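Local coordinates for putative rhamnosidase (PDB 3W5M), which hydrolyses terminal non-reducing alpha-L-rhamnose residues from rhamnosides such as citrus flavonoids and gum arabic, and binds L-rhamnose through a calcium-dependent carbohydrate-binding module, at residues A[991-996]-A[1014-1019]. Sequence-based numbering, arbitrary orientation.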
ATOM      1  N   GLU A 991      -1.904 -28.692  21.507  1.00 29.90           N
ATOM      2  CA  GLU A 991      -0.817 -29.543  21.956  1.00 31.50           C
ATOM      3  C   GLU A 991       0.164 -28.652  22.701  1.00 31.07           C
ATOM      4  O   GLU A 991       0.689 -27.708  22.135  1.00 29.07           O
ATOM      5  CB  GLU A 991      -0.153 -30.179  20.765  1.00 35.37           C
ATOM      6  CG  GLU A 991       1.022 -31.065  21.107  1.00 42.45           C
ATOM      7  CD  GLU A 991       1.701 -31.566  19.854  1.00 49.07           C
ATOM      8  OE1 GLU A 991       2.507 -30.798  19.267  1.00 51.27           O
ATOM      9  OE2 GLU A 991       1.413 -32.716  19.453  1.00 47.58           O
ATOM     10  N   VAL A 992       0.389 -28.947  23.975  1.00 30.68           N
ATOM     11  CA  VAL A 992       1.168 -28.083  24.842  1.00 30.77           C
ATOM     12  C   VAL A 992       2.466 -28.800  25.199  1.00 35.66           C
ATOM     13  O   VAL A 992       2.448 -29.983  25.536  1.00 34.65           O
ATOM     14  CB  VAL A 992       0.377 -27.710  26.101  1.00 30.78           C
ATOM     15  CG1 VAL A 992       1.170 -26.765  26.997  1.00 31.86           C
ATOM     16  CG2 VAL A 992      -0.948 -27.060  25.711  1.00 32.47           C
ATOM     17  N   TRP A 993       3.583 -28.083  25.073  1.00 35.29           N
ATOM     18  CA  TRP A 993       4.911 -28.599  25.421  1.00 39.55           C
ATOM     19  C   TRP A 993       5.450 -27.806  26.592  1.00 42.51           C
ATOM     20  O   TRP A 993       5.596 -26.583  26.494  1.00 40.95           O
ATOM     21  CB  TRP A 993       5.866 -28.436  24.258  1.00 35.85           C
ATOM     22  CG  TRP A 993       5.466 -29.135  23.035  1.00 39.09           C
ATOM     23  CD1 TRP A 993       4.323 -28.940  22.306  1.00 38.16           C
ATOM     24  CD2 TRP A 993       6.216 -30.146  22.347  1.00 41.36           C
ATOM     25  NE1 TRP A 993       4.313 -29.771  21.207  1.00 38.62           N
ATOM     26  CE2 TRP A 993       5.459 -30.525  21.206  1.00 40.92           C
ATOM     27  CE3 TRP A 993       7.449 -30.774  22.584  1.00 43.09           C
ATOM     28  CZ2 TRP A 993       5.896 -31.500  20.304  1.00 40.84           C
ATOM     29  CZ3 TRP A 993       7.880 -31.748  21.689  1.00 43.28           C
ATOM     30  CH2 TRP A 993       7.102 -32.101  20.558  1.00 43.11           C
ATOM     31  N   ILE A 994       5.744 -28.488  27.699  1.00 43.15           N
ATOM     32  CA  ILE A 994       6.237 -27.815  28.897  1.00 44.45           C
ATOM     33  C   ILE A 994       7.629 -28.331  29.230  1.00 48.41           C
ATOM     34  O   ILE A 994       7.750 -29.490  29.626  1.00 51.51           O
ATOM     35  CB  ILE A 994       5.328 -28.082  30.120  1.00 44.85           C
ATOM     36  CG1 ILE A 994       3.857 -27.848  29.783  1.00 41.22           C
ATOM     37  CG2 ILE A 994       5.763 -27.236  31.316  1.00 44.48           C
ATOM     38  CD1 ILE A 994       3.478 -26.386  29.694  1.00 42.26           C
ATOM     39  N   PRO A 995       8.683 -27.491  29.064  1.00 51.10           N
ATOM     40  CA  PRO A 995      10.035 -27.935  29.429  1.00 52.22           C
ATOM     41  C   PRO A 995      10.084 -28.404  30.880  1.00 54.33           C
ATOM     42  O   PRO A 995       9.579 -27.714  31.786  1.00 48.19           O
ATOM     43  CB  PRO A 995      10.912 -26.683  29.209  1.00 52.32           C
ATOM     44  CG  PRO A 995       9.962 -25.544  28.997  1.00 52.36           C
ATOM     45  CD  PRO A 995       8.704 -26.154  28.441  1.00 53.20           C
ATOM     46  N   ALA A 996      10.642 -29.596  31.081  1.00 55.91           N
ATOM     47  CA  ALA A 996      10.714 -30.195  32.410  1.00 63.19           C
ATOM     48  C   ALA A 996      11.918 -31.114  32.548  1.00 66.01           C
ATOM     49  O   ALA A 996      12.135 -31.985  31.697  1.00 71.12           O
ATOM     50  CB  ALA A 996       9.427 -30.953  32.726  1.00 58.11           C
ATOM     51  N   ASP A1014      12.125 -34.055  23.630  1.00 59.79           N
ATOM     52  CA  ASP A1014      13.048 -32.902  23.677  1.00 60.85           C
ATOM     53  C   ASP A1014      12.993 -32.091  24.981  1.00 58.53           C
ATOM     54  O   ASP A1014      12.964 -30.857  24.948  1.00 56.05           O
ATOM     55  CB  ASP A1014      12.840 -31.960  22.474  1.00 62.95           C
ATOM     56  CG  ASP A1014      12.675 -32.697  21.148  1.00 67.20           C
ATOM     57  OD1 ASP A1014      13.121 -33.859  21.023  1.00 69.31           O
ATOM     58  OD2 ASP A1014      12.092 -32.098  20.217  1.00 67.53           O
ATOM     59  N   GLY A1015      12.964 -32.787  26.117  1.00 55.74           N
ATOM     60  CA  GLY A1015      13.056 -32.141  27.428  1.00 55.78           C
ATOM     61  C   GLY A1015      11.757 -31.556  27.954  1.00 55.57           C
ATOM     62  O   GLY A1015      11.757 -30.796  28.932  1.00 51.44           O
ATOM     63  N   CYS A1016      10.645 -31.899  27.306  1.00 55.46           N
ATOM     64  CA  CYS A1016       9.333 -31.445  27.760  1.00 54.30           C
ATOM     65  C   CYS A1016       8.264 -32.535  27.836  1.00 51.84           C
ATOM     66  O   CYS A1016       8.293 -33.526  27.098  1.00 53.47           O
ATOM     67  CB  CYS A1016       8.808 -30.232  26.959  1.00 53.75           C
ATOM     68  SG  CYS A1016       9.695 -29.714  25.477  1.00 55.02           S
ATOM     69  N   ALA A1017       7.338 -32.335  28.763  1.00 49.06           N
ATOM     70  CA  ALA A1017       6.082 -33.063  28.787  1.00 46.09           C
ATOM     71  C   ALA A1017       5.200 -32.500  27.668  1.00 45.48           C
ATOM     72  O   ALA A1017       5.100 -31.278  27.507  1.00 44.24           O
ATOM     73  CB  ALA A1017       5.404 -32.889  30.138  1.00 49.07           C
ATOM     74  N   VAL A1018       4.597 -33.393  26.885  1.00 41.04           N
ATOM     75  CA  VAL A1018       3.682 -33.014  25.819  1.00 39.69           C
ATOM     76  C   VAL A1018       2.273 -33.358  26.271  1.00 42.41           C
ATOM     77  O   VAL A1018       1.987 -34.515  26.599  1.00 42.14           O
ATOM     78  CB  VAL A1018       3.978 -33.797  24.521  1.00 37.49           C
ATOM     79  CG1 VAL A1018       3.022 -33.390  23.404  1.00 36.77           C
ATOM     80  CG2 VAL A1018       5.433 -33.628  24.104  1.00 40.41           C
ATOM     81  N   PHE A1019       1.392 -32.361  26.274  1.00 40.11           N
ATOM     82  CA  PHE A1019       0.008 -32.555  26.670  1.00 38.71           C
ATOM     83  C   PHE A1019      -0.934 -32.358  25.486  1.00 39.47           C
ATOM     84  O   PHE A1019      -0.629 -31.602  24.553  1.00 37.18           O
ATOM     85  CB  PHE A1019      -0.355 -31.584  27.788  1.00 40.90           C
ATOM     86  CG  PHE A1019       0.408 -31.807  29.054  1.00 43.84           C
ATOM     87  CD1 PHE A1019       0.008 -32.784  29.960  1.00 44.63           C
ATOM     88  CD2 PHE A1019       1.530 -31.040  29.351  1.00 47.06           C
ATOM     89  CE1 PHE A1019       0.712 -32.993  31.138  1.00 45.58           C
ATOM     90  CE2 PHE A1019       2.239 -31.240  30.536  1.00 48.44           C
ATOM     91  CZ  PHE A1019       1.828 -32.216  31.433  1.00 47.31           C
TER
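Val1018 lays CG2 over one face of the Trp993 indole, 3.9 Å from the centroid of its six-membered ring, a CH-pi contact between non-hydrogen-bonded partners of two antiparallel strands in the C-terminal beta-sandwich. Cys1016 comes to the same ring at its edge, with SG 3.8 Å from Trp993 CE3. Trp993 CG stands anti to the carbonyl carbon (chi1 -60°), which lays the indole alongside Val1018. Trp993 NE1 donates a 2.8 Å hydrogen bond to Glu991 OE1, which helps set the turn of the indole; OE1 lies nearly in the indole plane, while NE1 meets it from above the carboxylate plane. With an alanine here, Val1018 CG2 and Cys1016 SG would probably lose their aromatic partner and Glu991 OE1 its N-H donor. Arg946, in a cation-pi contact with the indole, also forms a salt bridge with Asp1014. On the other sheet face, Ile994 CG1 meets the Phe1019 ring at its edge, CE2 lying 3.8 Å away, and both residues pack on the facing sheet through Phe1028. Paired backbone bonds link Val992 with Phe1019 and Ile994 with Ala1017. Just past the last bridge pair, Pro995 with Cys1016, Ala996 N donates a nearly straight 2.7 Å bond (174°) to Gly1015 O.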